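Local coordinates for protein glutathione S-transferase (Sulfitobacter, PDB 4GF0) that binds glutathione and probably catalyses its conjugation to electrophilic substrates, at residues L6-T9 with I13-A16; A20-A25 with K203-L208; V31-D34 with A38-T41; K51-A56 with G116-K121; T66-L71 with D163-V168. One frame throughout, in Å; residues are numbered along the deposited sequence.

Overall arrangement
Four of the five contacts meet around one bound glutathione, while contact 2 joins helix 14-23 to the last modelled residues. Contacts 1 and 3 lie in series in the thioredoxin-like domain, centres about 11 Å apart, on neighbouring strands 4-8 and 28-32. Contacts 4 and 5, centres about 17 Å apart, alternate their segments along the chain; each joins that domain to a part of the later helical region, and each reaches the second subunit. Contact 2 closes the longest loop, from helix 14-23 to the tail after helix 197-204, with contacts 3, 4 and 5 nested inside. The tripeptide site is thus assembled from both domains, at a dimer interface.

Contact 1: residues L6-T9 with I13-A16; sequences LYFT and ISVA. With GSH (glutathione), chain D.
In the first step of the beta-alpha-beta unit that opens a thioredoxin-like domain, Phe8 and Thr9, where strand 4-8 ends, meet Ser14 at the beginning of helix 14-23. The turn is short, and the hydroxyls of Ser14 and Thr12 fasten it. Thr9 N donates to Ser14 OG over 3.1 Å, with an almost straight N-H...O angle of 162°. The same OG is hydrogen-bonded to Thr12 OG1, which also bonds to Thr9 O, so the buried hydroxyl is shared between the strand end and the loop. Its rotation explains the reach: with chi1 at 54°, OG lies between the backbone N and the carbonyl carbon of Ser14, facing the strand. It also lies 3.3 Å from Phe8 CB, while Ser14 CB packs 3.7 Å from that same CB. Were Ser14 an alanine, Thr9 N would probably lose its acceptor and Thr12 OG1 one of its two partners, making the strand-to-helix turn less fixed.

Around this bond, methyl groups lie against backbone carbonyls. Leu6 CD2 approaches the carbonyl oxygen Ser14 O at 3.9 Å, and Val15 CG2 comes equally near Thr9 O. The Phe8 ring leads off from the helix, to lie against Pro30, Arg32 and Met207. Thr9 turns its own hydroxyl to Val33 O, just past strand 28-32. The turn matters to the glutathione site because Ile13 lies beside the cysteinyl part of the tripeptide: its backbone N is 3.4 Å from glutathione SG2, and Ile13 CG2 is 3.8 Å from that sulphur.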
# COMPACT_ATOMS: atom_id res chain seq x y z
N LEU A 6 5.67 17.26 7.45
CA LEU A 6 4.93 16.01 7.57
C LEU A 6 3.66 16.26 8.35
O LEU A 6 3.72 16.68 9.50
CB LEU A 6 5.76 14.97 8.31
CG LEU A 6 5.03 13.66 8.58
CD1 LEU A 6 4.79 12.91 7.28
CD2 LEU A 6 5.86 12.80 9.55
N TYR A 7 2.52 15.96 7.74
CA TYR A 7 1.25 16.02 8.45
C TYR A 7 1.03 14.66 9.10
O TYR A 7 1.06 13.63 8.44
CB TYR A 7 0.13 16.34 7.46
CG TYR A 7 0.31 17.71 6.86
CD1 TYR A 7 1.11 17.90 5.74
CD2 TYR A 7 -0.30 18.82 7.43
CE1 TYR A 7 1.29 19.17 5.21
CE2 TYR A 7 -0.13 20.07 6.89
CZ TYR A 7 0.66 20.25 5.79
OH TYR A 7 0.82 21.51 5.27
N PHE A 8 0.81 14.66 10.41
CA PHE A 8 0.77 13.42 11.17
C PHE A 8 -0.22 13.54 12.31
O PHE A 8 -0.69 14.63 12.65
CB PHE A 8 2.16 13.14 11.77
CG PHE A 8 2.40 13.87 13.06
CD1 PHE A 8 2.79 15.21 13.05
CD2 PHE A 8 2.22 13.24 14.29
CE1 PHE A 8 3.00 15.90 14.25
CE2 PHE A 8 2.42 13.92 15.47
CZ PHE A 8 2.81 15.25 15.45
N THR A 9 -0.52 12.40 12.93
CA THR A 9 -1.37 12.37 14.11
C THR A 9 -0.73 11.36 15.04
O THR A 9 -0.34 10.29 14.58
CB THR A 9 -2.78 11.93 13.74
OG1 THR A 9 -3.33 12.84 12.78
CG2 THR A 9 -3.69 11.88 14.97
N ILE A 13 -0.34 5.74 11.59
CA ILE A 13 0.66 5.21 10.67
C ILE A 13 1.61 6.28 10.15
O ILE A 13 2.72 5.98 9.71
CB ILE A 13 -0.01 4.45 9.50
CG1 ILE A 13 0.98 3.49 8.83
CG2 ILE A 13 -0.65 5.43 8.50
CD1 ILE A 13 1.56 2.46 9.80
N SER A 14 1.17 7.54 10.19
CA SER A 14 2.02 8.67 9.78
C SER A 14 3.33 8.69 10.56
O SER A 14 4.34 9.23 10.07
CB SER A 14 1.30 10.00 9.99
OG SER A 14 0.83 10.14 11.33
N VAL A 15 3.33 8.14 11.77
CA VAL A 15 4.53 8.15 12.60
C VAL A 15 5.66 7.32 11.97
O VAL A 15 6.84 7.59 12.20
CB VAL A 15 4.23 7.70 14.05
CG1 VAL A 15 5.47 7.77 14.92
CG2 VAL A 15 3.13 8.59 14.66
N ALA A 16 5.30 6.33 11.15
CA ALA A 16 6.31 5.53 10.46
C ALA A 16 7.17 6.42 9.57
O ALA A 16 8.38 6.21 9.44
CB ALA A 16 5.66 4.42 9.63
N1 GSH D . -3.35 3.80 2.92
CA1 GSH D . -3.07 4.94 3.76
C1 GSH D . -1.61 5.02 4.06
O11 GSH D . -1.04 6.14 4.16
O12 GSH D . -0.94 3.96 4.23
CB1 GSH D . -3.81 4.81 5.07
CG1 GSH D . -3.88 6.21 5.70
CD1 GSH D . -4.84 6.18 6.89
OE1 GSH D . -5.92 5.59 6.82
N2 GSH D . -4.46 6.87 8.12
CA2 GSH D . -5.36 6.86 9.24
C2 GSH D . -6.25 8.07 9.12
O2 GSH D . -5.84 9.09 8.57
CB2 GSH D . -4.60 6.93 10.53
SG2 GSH D . -3.67 5.43 10.77
N3 GSH D . -7.61 8.05 9.63
CA3 GSH D . -8.42 9.25 9.49
C3 GSH D . -9.85 8.92 9.14
O31 GSH D . -10.14 7.78 8.68
O32 GSH D . -10.76 9.79 9.29

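Contact 2: residues A20-A25 with K203-L208; sequences AIEEAA and KDKGML
The backbones of Glu22 and Lys205 keep well apart, with 11.3 Å between their CA atoms, where the last turn of helix 14-23 faces the Schellman motif that ends helix 197-204. Only long side chains can span such a gap, and these two approach from opposite directions to form a salt bridge. Glu22 OE2 accepts from Lys205 NZ at 2.7 Å on its syn lone pair, the side of the other carboxylate oxygen. Glu22 OE1 is farther off, 3.9 Å from Lys205 NZ, so one oxygen carries the bond. That oxygen has a second partner, the hydroxyl of Tyr28, so an ammonium group and a phenol both meet it, which probably helps to settle its charge.

Each chain takes a distinct shape to get there. Glu22 bends at chi2 (-79°), while Lys205 runs extended through chi2 and chi3 and turns only at its last torsion, chi4 107°. The lysine passes against Tyr28, and the glutamate leans on Ser198, Ala201 and Val202 of helix 197-204. The contact therefore joins the thioredoxin-like domain to the tail that returns to it after the helical domain.

Both segments close their helices in the same manner. Ala25, with positive phi, follows helix 14-23 in a Schellman motif of its own. On the other side Gly206 is the C-prime residue: Met207 N bonds back to Val202 O, and Gly206 N reaches Lys203 O at 2.9 Å.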
# COMPACT_ATOMS: atom_id res chain seq x y z
N ALA A 20 11.29 7.28 9.75
CA ALA A 20 12.20 7.18 8.62
C ALA A 20 12.97 8.47 8.39
O ALA A 20 14.16 8.44 8.07
CB ALA A 20 11.46 6.76 7.36
N ILE A 21 12.29 9.61 8.53
CA ILE A 21 12.95 10.89 8.34
C ILE A 21 14.03 11.08 9.40
O ILE A 21 15.12 11.59 9.10
CB ILE A 21 11.96 12.07 8.37
CG1 ILE A 21 10.97 11.93 7.21
CG2 ILE A 21 12.73 13.38 8.18
CD1 ILE A 21 9.81 12.92 7.25
N GLU A 22 13.74 10.66 10.63
CA GLU A 22 14.75 10.71 11.68
C GLU A 22 15.95 9.81 11.36
O GLU A 22 17.10 10.20 11.59
CB GLU A 22 14.15 10.30 13.03
CG GLU A 22 12.99 11.17 13.50
CD GLU A 22 13.43 12.49 14.11
OE1 GLU A 22 14.66 12.74 14.21
OE2 GLU A 22 12.54 13.28 14.51
N GLU A 23 15.68 8.62 10.84
CA GLU A 23 16.76 7.70 10.49
C GLU A 23 17.62 8.31 9.39
O GLU A 23 18.83 8.10 9.36
CB GLU A 23 16.20 6.35 9.99
CG GLU A 23 15.59 5.47 11.05
CD GLU A 23 16.64 4.78 11.91
OE1 GLU A 23 17.78 4.56 11.42
OE2 GLU A 23 16.34 4.44 13.08
N ALA A 24 16.99 9.09 8.52
CA ALA A 24 17.67 9.74 7.40
C ALA A 24 18.47 10.97 7.82
O ALA A 24 19.21 11.55 7.01
CB ALA A 24 16.66 10.12 6.33
N ALA A 25 18.32 11.35 9.09
CA ALA A 25 18.96 12.53 9.65
C ALA A 25 18.59 13.81 8.89
O ALA A 25 19.42 14.70 8.73
CB ALA A 25 20.49 12.36 9.69
N LYS A 203 9.07 10.02 19.88
CA LYS A 203 8.42 10.04 21.20
C LYS A 203 8.62 11.40 21.85
O LYS A 203 7.69 11.95 22.45
CB LYS A 203 8.99 8.95 22.11
CG LYS A 203 8.37 7.58 21.92
CD LYS A 203 8.94 6.58 22.92
CE LYS A 203 8.41 5.18 22.67
NZ LYS A 203 9.18 4.16 23.42
N ASP A 204 9.83 11.93 21.74
CA ASP A 204 10.15 13.23 22.33
C ASP A 204 9.32 14.34 21.67
O ASP A 204 9.09 15.38 22.27
CB ASP A 204 11.64 13.54 22.18
CG ASP A 204 12.50 12.75 23.15
OD1 ASP A 204 11.99 12.35 24.22
OD2 ASP A 204 13.70 12.54 22.85
N LYS A 205 8.89 14.10 20.44
CA LYS A 205 8.09 15.07 19.70
C LYS A 205 6.60 14.85 19.90
O LYS A 205 5.78 15.51 19.25
CB LYS A 205 8.44 15.02 18.21
CG LYS A 205 9.84 15.54 17.89
CD LYS A 205 10.12 15.53 16.40
CE LYS A 205 11.33 16.40 16.08
NZ LYS A 205 12.55 15.63 15.74
N GLY A 206 6.26 13.93 20.80
CA GLY A 206 4.88 13.66 21.17
C GLY A 206 4.10 12.84 20.17
O GLY A 206 2.87 12.97 20.08
N MET A 207 4.78 11.98 19.41
CA MET A 207 4.12 11.24 18.33
C MET A 207 3.67 9.85 18.72
O MET A 207 2.87 9.23 18.01
CB MET A 207 5.05 11.14 17.12
CG MET A 207 5.53 12.47 16.61
SD MET A 207 6.31 12.24 15.00
CE MET A 207 6.68 13.94 14.61
N LEU A 208 4.20 9.33 19.82
CA LEU A 208 3.81 8.00 20.29
C LEU A 208 3.29 8.03 21.73
O LEU A 208 4.01 7.68 22.67
CB LEU A 208 4.97 7.01 20.16
CG LEU A 208 5.30 6.51 18.75
CD1 LEU A 208 6.41 5.48 18.79
CD2 LEU A 208 4.06 5.92 18.09

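Contact 3: residues V31-D34 with A38-T41; sequences VRVD and AEQT. With GSH (glutathione), chain D.
Glu39 lays its carboxylate against the backbone of Val33 and Asp34, bridging the loop that follows strand 28-32 of the thioredoxin-like domain. The side chain is fully stretched, CG anti to the backbone N (chi1 -178°) and the next torsion likewise, which carries OE1 back to the residues just past the strand. Asp34 N donates to Glu39 OE1 at 2.9 Å, nearly straight at 176°, meeting the anti side of the oxygen and tilted out of the carboxylate plane. The return bond runs from Glu39 N to Asp34 O at 3.0 Å. Asp34 is thus held through both its backbone N and its backbone O by one residue. With an alanine in place of Glu39 the backbone bond could remain, but Asp34 N would probably be left without its acceptor and the loop freer to shift.

Other bonds stiffen the loop from within. Asp34 OD1 accepts from Ala36 N in an Asx turn and makes a long salt bridge to Arg32 NH1, while Ala38 O takes two donors, Thr41 N and Thr41 OG1, the latter at 2.7 Å.

Beside the polar pair, Val33 CG1 rests on Gln40 CB at 3.8 Å, the side chains crossing at a slant. Val33 also packs on Tyr7 and Val54. What the loop delivers is the Gln40 amide to the glutathione site: folded back at chi2, it points NE2 at the glycine carboxylate of the tripeptide, with Gln40 NE2 2.9 Å from glutathione O32.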
# COMPACT_ATOMS: atom_id res chain seq x y z
N VAL A 31 3.50 18.61 11.47
CA VAL A 31 2.26 19.33 11.70
C VAL A 31 1.22 18.36 12.20
O VAL A 31 0.87 17.40 11.50
CB VAL A 31 1.73 19.98 10.42
CG1 VAL A 31 0.36 20.63 10.68
CG2 VAL A 31 2.71 20.99 9.90
N ARG A 32 0.71 18.60 13.41
CA ARG A 32 -0.26 17.69 13.99
C ARG A 32 -1.67 17.92 13.43
O ARG A 32 -2.14 19.06 13.36
CB ARG A 32 -0.26 17.80 15.52
CG ARG A 32 -1.23 16.83 16.20
CD ARG A 32 -0.94 16.70 17.69
NE ARG A 32 -1.16 17.95 18.41
CZ ARG A 32 -2.35 18.38 18.83
NH1 ARG A 32 -3.44 17.66 18.58
NH2 ARG A 32 -2.44 19.53 19.49
N VAL A 33 -2.32 16.84 12.99
CA VAL A 33 -3.69 16.90 12.52
C VAL A 33 -4.55 16.28 13.62
O VAL A 33 -4.35 15.13 14.00
CB VAL A 33 -3.86 16.12 11.21
CG1 VAL A 33 -5.31 16.16 10.75
CG2 VAL A 33 -2.93 16.70 10.13
N ASP A 34 -5.49 17.06 14.14
CA ASP A 34 -6.24 16.68 15.34
C ASP A 34 -7.52 15.88 15.04
O ASP A 34 -8.52 16.45 14.61
CB ASP A 34 -6.58 17.95 16.13
CG ASP A 34 -7.14 17.65 17.51
OD1 ASP A 34 -7.06 16.48 17.96
OD2 ASP A 34 -7.63 18.59 18.16
N ALA A 38 -11.92 16.04 14.26
CA ALA A 38 -12.05 15.58 12.88
C ALA A 38 -11.46 16.59 11.89
O ALA A 38 -12.01 16.81 10.81
CB ALA A 38 -13.52 15.30 12.55
N GLU A 39 -10.33 17.18 12.27
CA GLU A 39 -9.65 18.13 11.40
C GLU A 39 -9.31 17.53 10.04
O GLU A 39 -9.31 18.22 9.03
CB GLU A 39 -8.37 18.65 12.06
CG GLU A 39 -7.64 19.70 11.23
CD GLU A 39 -6.35 20.18 11.87
OE1 GLU A 39 -5.98 19.67 12.95
OE2 GLU A 39 -5.70 21.08 11.28
N GLN A 40 -9.03 16.23 10.02
CA GLN A 40 -8.67 15.56 8.77
C GLN A 40 -9.83 15.47 7.78
O GLN A 40 -9.62 15.18 6.60
CB GLN A 40 -8.08 14.17 9.05
CG GLN A 40 -9.11 13.07 9.36
CD GLN A 40 -9.61 13.07 10.79
OE1 GLN A 40 -9.39 14.03 11.54
NE2 GLN A 40 -10.29 11.99 11.19
N THR A 41 -11.05 15.72 8.26
CA THR A 41 -12.25 15.59 7.43
C THR A 41 -12.75 16.94 6.90
O THR A 41 -13.73 17.00 6.16
CB THR A 41 -13.42 14.95 8.22
OG1 THR A 41 -13.92 15.89 9.17
CG2 THR A 41 -12.95 13.70 8.94
N1 GSH D . -3.35 3.80 2.92
CA1 GSH D . -3.07 4.94 3.76
C1 GSH D . -1.61 5.02 4.06
O11 GSH D . -1.04 6.14 4.16
O12 GSH D . -0.94 3.96 4.23
CB1 GSH D . -3.81 4.81 5.07
CG1 GSH D . -3.88 6.21 5.70
CD1 GSH D . -4.84 6.18 6.89
OE1 GSH D . -5.92 5.59 6.82
N2 GSH D . -4.46 6.87 8.12
CA2 GSH D . -5.36 6.86 9.24
C2 GSH D . -6.25 8.07 9.12
O2 GSH D . -5.84 9.09 8.57
CB2 GSH D . -4.60 6.93 10.53
SG2 GSH D . -3.67 5.43 10.77
N3 GSH D . -7.61 8.05 9.63
CA3 GSH D . -8.42 9.25 9.49
C3 GSH D . -9.85 8.92 9.14
O31 GSH D . -10.14 7.78 8.68
O32 GSH D . -10.76 9.79 9.29

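Contact 4: residues K51-A56 with G116-K121; sequences KGRVPA and GSRWAK. With GSH (glutathione), chain D.
Arg53 lies flat on Arg118 across the mouth of the glutathione site, and the loop 51-56 that carries it belongs to the thioredoxin fold, whose cis-proline it contains. The loop begins at Lys51, whose NZ is hydrogen-bonded to Thr66 OG1, and Gly52 follows with positive phi, its carbonyl facing the glycine end of the tripeptide.

Arg53 comes next. A bend at chi2 sends its guanidinium out beside the gamma-glutamyl part of glutathione, where it meets Arg118, arriving from the opposite direction on a chain extended from CG to NE. The two guanidinium planes stack with centres 3.4 Å apart and only 4° between them. Each group uses its edge for the ligand: Arg53 NH1 donates to the gamma-glutamyl carbonyl, glutathione OE1, at 3.0 Å. Arg118 NH2 makes only a weak bond to OE1; the glycine carboxylate it also binds probably helps to offset the paired charges.

Val54 then binds the cysteinyl backbone as a neighbouring strand would. Its N donates to glutathione O2 at 3.0 Å, and glutathione N2 donates to Val54 O at 2.9 Å. Pro55, after its cis peptide bond, brings CD to 3.6 Å from glutathione O11. Ala56 enters strand 56-58, paired with Tyr7.

On the other side Arg118 CB sits over the face of Trp119, whose ring also stacks with His112 of the second subunit. From this base Arg118 NH2 reaches the glycine carboxylate, donating to glutathione O31 at 2.9 Å with an angle of 161°.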
# COMPACT_ATOMS: atom_id res chain seq x y z
N LYS A 51 -8.04 12.75 0.34
CA LYS A 51 -8.44 11.48 0.94
C LYS A 51 -8.73 11.61 2.44
O LYS A 51 -9.32 10.71 3.03
CB LYS A 51 -7.39 10.40 0.67
CG LYS A 51 -7.32 10.00 -0.80
CD LYS A 51 -6.19 9.02 -1.07
CE LYS A 51 -4.85 9.73 -1.10
NZ LYS A 51 -3.77 8.76 -1.52
N GLY A 52 -8.29 12.71 3.04
CA GLY A 52 -8.60 12.99 4.43
C GLY A 52 -7.88 12.06 5.39
O GLY A 52 -8.44 11.69 6.43
N ARG A 53 -6.66 11.68 5.04
CA ARG A 53 -5.88 10.77 5.88
C ARG A 53 -4.53 11.37 6.18
O ARG A 53 -4.05 12.24 5.45
CB ARG A 53 -5.65 9.42 5.18
CG ARG A 53 -6.86 8.79 4.55
CD ARG A 53 -7.87 8.28 5.56
NE ARG A 53 -8.97 7.63 4.85
CZ ARG A 53 -8.89 6.40 4.35
NH1 ARG A 53 -7.78 5.69 4.51
NH2 ARG A 53 -9.92 5.88 3.69
N VAL A 54 -3.90 10.88 7.25
CA VAL A 54 -2.47 11.14 7.46
C VAL A 54 -1.75 9.80 7.23
O VAL A 54 -2.32 8.74 7.47
CB VAL A 54 -2.19 11.69 8.89
CG1 VAL A 54 -2.82 13.07 9.06
CG2 VAL A 54 -2.71 10.74 9.95
N PRO A 55 -0.50 9.83 6.76
CA PRO A 55 0.37 10.99 6.51
C PRO A 55 0.14 11.70 5.19
O PRO A 55 -0.40 11.12 4.24
CB PRO A 55 1.76 10.36 6.49
CG PRO A 55 1.50 8.98 5.89
CD PRO A 55 0.21 8.56 6.54
N ALA A 56 0.59 12.96 5.14
CA ALA A 56 0.83 13.63 3.87
C ALA A 56 2.16 14.32 4.05
O ALA A 56 2.52 14.72 5.16
CB ALA A 56 -0.28 14.64 3.55
N GLY A 116 -15.25 1.36 10.33
CA GLY A 116 -16.17 0.45 9.66
C GLY A 116 -17.08 1.16 8.67
O GLY A 116 -17.51 0.55 7.68
N SER A 117 -17.35 2.44 8.91
CA SER A 117 -18.23 3.21 8.03
C SER A 117 -17.66 3.43 6.62
O SER A 117 -18.36 3.89 5.72
CB SER A 117 -18.58 4.56 8.67
OG SER A 117 -17.40 5.32 8.89
N ARG A 118 -16.38 3.10 6.42
CA ARG A 118 -15.80 3.11 5.08
C ARG A 118 -16.47 2.09 4.16
O ARG A 118 -16.49 2.28 2.94
CB ARG A 118 -14.30 2.82 5.14
CG ARG A 118 -13.50 3.94 5.75
CD ARG A 118 -12.03 3.59 5.73
NE ARG A 118 -11.22 4.54 6.48
CZ ARG A 118 -9.96 4.33 6.83
NH1 ARG A 118 -9.36 3.20 6.49
NH2 ARG A 118 -9.30 5.25 7.52
N TRP A 119 -16.99 1.00 4.72
CA TRP A 119 -17.42 -0.12 3.90
C TRP A 119 -18.85 -0.59 4.20
O TRP A 119 -19.37 -1.45 3.50
CB TRP A 119 -16.46 -1.31 4.06
CG TRP A 119 -15.04 -0.96 3.79
CD1 TRP A 119 -14.47 -0.76 2.57
CD2 TRP A 119 -14.00 -0.76 4.77
NE1 TRP A 119 -13.13 -0.43 2.73
CE2 TRP A 119 -12.82 -0.44 4.06
CE3 TRP A 119 -13.96 -0.82 6.16
CZ2 TRP A 119 -11.61 -0.17 4.71
CZ3 TRP A 119 -12.76 -0.57 6.80
CH2 TRP A 119 -11.60 -0.24 6.07
N ALA A 120 -19.45 -0.04 5.25
CA ALA A 120 -20.79 -0.44 5.69
C ALA A 120 -21.53 0.75 6.27
O ALA A 120 -20.92 1.77 6.58
CB ALA A 120 -20.70 -1.57 6.73
N LYS A 121 -22.84 0.60 6.44
CA LYS A 121 -23.67 1.69 6.94
C LYS A 121 -24.37 1.38 8.26
O LYS A 121 -24.68 2.30 9.02
CB LYS A 121 -24.72 2.09 5.89
CG LYS A 121 -24.23 3.16 4.93
CD LYS A 121 -25.12 3.26 3.70
CE LYS A 121 -24.57 4.26 2.69
NZ LYS A 121 -24.80 5.68 3.08
N1 GSH D . -3.35 3.80 2.92
CA1 GSH D . -3.07 4.94 3.76
C1 GSH D . -1.61 5.02 4.06
O11 GSH D . -1.04 6.14 4.16
O12 GSH D . -0.94 3.96 4.23
CB1 GSH D . -3.81 4.81 5.07
CG1 GSH D . -3.88 6.21 5.70
CD1 GSH D . -4.84 6.18 6.89
OE1 GSH D . -5.92 5.59 6.82
N2 GSH D . -4.46 6.87 8.12
CA2 GSH D . -5.36 6.86 9.24
C2 GSH D . -6.25 8.07 9.12
O2 GSH D . -5.84 9.09 8.57
CB2 GSH D . -4.60 6.93 10.53
SG2 GSH D . -3.67 5.43 10.77
N3 GSH D . -7.61 8.05 9.63
CA3 GSH D . -8.42 9.25 9.49
C3 GSH D . -9.85 8.92 9.14
O31 GSH D . -10.14 7.78 8.68
O32 GSH D . -10.76 9.79 9.29

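Contact 5: residues T66-L71 with D163-V168; sequences TETGAL and DPYLFV. With GSH (glutathione), chain D.
Thr68 CG2 rests over one face of the Tyr165 ring, 4.0 Å from its centroid and 12° off the normal, in a CH-pi contact. With CG2 turned to the ring, Thr68 OG1 is left to the gamma-glutamyl carboxylate of the ligand: it donates to glutathione O11 at 3.0 Å, and Thr68 N reaches the same oxygen at 2.9 Å. The other oxygen of this carboxylate is served through a water, which donates to glutathione O12, accepts from Gly69 N at 2.8 Å and is hydrogen-bonded to Tyr165 OH at 3.0 Å. The carboxylate therefore sits at the N-terminal end of helix 68-78, where the helix dipole would probably help hold its charge.

Beside it, Glu67 OE1 accepts from the ammonium of the gamma-glutamyl group, glutathione N1, at 2.8 Å. Glu67 is the N-cap residue, and its OE2 is braced by a salt bridge to Lys51 NZ. Farther out, Tyr165 is backed by Met99, Leu102 and Ala103 of helix 89-111, and Glu67 packs on Ser97 of the second subunit. Glu67 and Thr68 fit the glutathione transferase G-site pattern: Glu or Gln, then Ser or Thr, holding the gamma-glutamyl end at this helix start.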
# COMPACT_ATOMS: atom_id res chain seq x y z
N THR A 66 1.18 11.51 -0.77
CA THR A 66 0.42 10.70 0.18
C THR A 66 0.77 9.23 0.04
O THR A 66 1.41 8.83 -0.94
CB THR A 66 -1.10 10.82 -0.02
OG1 THR A 66 -1.45 10.35 -1.33
CG2 THR A 66 -1.55 12.28 0.13
N GLU A 67 0.29 8.45 1.02
CA GLU A 67 0.45 6.98 1.15
C GLU A 67 1.76 6.62 1.82
O GLU A 67 2.84 6.80 1.27
CB GLU A 67 0.29 6.22 -0.17
CG GLU A 67 -1.07 6.40 -0.84
CD GLU A 67 -2.22 5.77 -0.07
OE1 GLU A 67 -1.99 4.82 0.71
OE2 GLU A 67 -3.38 6.22 -0.26
N THR A 68 1.64 6.08 3.03
CA THR A 68 2.81 5.79 3.86
C THR A 68 3.94 5.10 3.08
O THR A 68 5.09 5.54 3.13
CB THR A 68 2.38 4.93 5.05
OG1 THR A 68 1.42 5.67 5.83
CG2 THR A 68 3.58 4.59 5.95
N GLY A 69 3.63 4.03 2.35
CA GLY A 69 4.68 3.27 1.69
C GLY A 69 5.40 4.10 0.64
O GLY A 69 6.62 3.95 0.45
N ALA A 70 4.67 4.96 -0.05
CA ALA A 70 5.26 5.83 -1.07
C ALA A 70 6.16 6.86 -0.41
O ALA A 70 7.25 7.17 -0.91
CB ALA A 70 4.16 6.52 -1.90
N LEU A 71 5.72 7.39 0.73
CA LEU A 71 6.52 8.39 1.45
C LEU A 71 7.80 7.77 2.00
O LEU A 71 8.83 8.43 2.05
CB LEU A 71 5.73 8.97 2.62
CG LEU A 71 4.44 9.70 2.27
CD1 LEU A 71 3.91 10.50 3.46
CD2 LEU A 71 4.69 10.60 1.11
N ASP A 163 10.80 -1.66 8.60
CA ASP A 163 10.83 -1.65 10.06
C ASP A 163 10.02 -0.53 10.73
O ASP A 163 9.23 -0.83 11.64
CB ASP A 163 12.27 -1.74 10.56
CG ASP A 163 12.94 -3.02 10.12
OD1 ASP A 163 12.40 -4.10 10.44
OD2 ASP A 163 13.99 -2.94 9.42
N PRO A 164 10.17 0.73 10.30
CA PRO A 164 9.30 1.74 10.91
C PRO A 164 7.83 1.45 10.65
O PRO A 164 6.99 1.66 11.52
CB PRO A 164 9.67 3.02 10.16
CG PRO A 164 11.08 2.80 9.76
CD PRO A 164 11.18 1.35 9.42
N TYR A 165 7.53 0.99 9.45
CA TYR A 165 6.18 0.62 9.06
C TYR A 165 5.66 -0.48 9.99
O TYR A 165 4.57 -0.35 10.56
CB TYR A 165 6.17 0.16 7.60
CG TYR A 165 4.87 0.39 6.85
CD1 TYR A 165 3.65 0.45 7.52
CD2 TYR A 165 4.88 0.52 5.47
CE1 TYR A 165 2.45 0.66 6.82
CE2 TYR A 165 3.70 0.73 4.77
CZ TYR A 165 2.50 0.80 5.44
OH TYR A 165 1.35 1.00 4.70
N LEU A 166 6.43 -1.55 10.17
CA LEU A 166 5.99 -2.67 11.00
C LEU A 166 5.87 -2.27 12.45
O LEU A 166 4.95 -2.68 13.15
CB LEU A 166 6.95 -3.86 10.86
CG LEU A 166 6.57 -5.10 11.67
CD1 LEU A 166 5.25 -5.67 11.17
CD2 LEU A 166 7.70 -6.12 11.57
N PHE A 167 6.81 -1.44 12.91
CA PHE A 167 6.79 -1.00 14.30
C PHE A 167 5.49 -0.27 14.66
O PHE A 167 4.86 -0.57 15.68
CB PHE A 167 7.98 -0.10 14.57
CG PHE A 167 8.00 0.47 15.95
CD1 PHE A 167 8.23 -0.34 17.05
CD2 PHE A 167 7.79 1.83 16.16
CE1 PHE A 167 8.26 0.19 18.34
CE2 PHE A 167 7.80 2.36 17.44
CZ PHE A 167 8.04 1.54 18.53
N VAL A 168 5.11 0.69 13.84
CA VAL A 168 3.91 1.46 14.15
C VAL A 168 2.66 0.58 14.11
O VAL A 168 1.76 0.72 14.94
CB VAL A 168 3.77 2.71 13.25
CG1 VAL A 168 2.43 3.39 13.49
CG2 VAL A 168 4.92 3.67 13.53
N1 GSH D . -3.35 3.80 2.92
CA1 GSH D . -3.07 4.94 3.76
C1 GSH D . -1.61 5.02 4.06
O11 GSH D . -1.04 6.14 4.16
O12 GSH D . -0.94 3.96 4.23
CB1 GSH D . -3.81 4.81 5.07
CG1 GSH D . -3.88 6.21 5.70
CD1 GSH D . -4.84 6.18 6.89
OE1 GSH D . -5.92 5.59 6.82
N2 GSH D . -4.46 6.87 8.12
CA2 GSH D . -5.36 6.86 9.24
C2 GSH D . -6.25 8.07 9.12
O2 GSH D . -5.84 9.09 8.57
CB2 GSH D . -4.60 6.93 10.53
SG2 GSH D . -3.67 5.43 10.77
N3 GSH D . -7.61 8.05 9.63
CA3 GSH D . -8.42 9.25 9.49
C3 GSH D . -9.85 8.92 9.14
O31 GSH D . -10.14 7.78 8.68
O32 GSH D . -10.76 9.79 9.29
O HOH W 1 1.06 2.81 2.37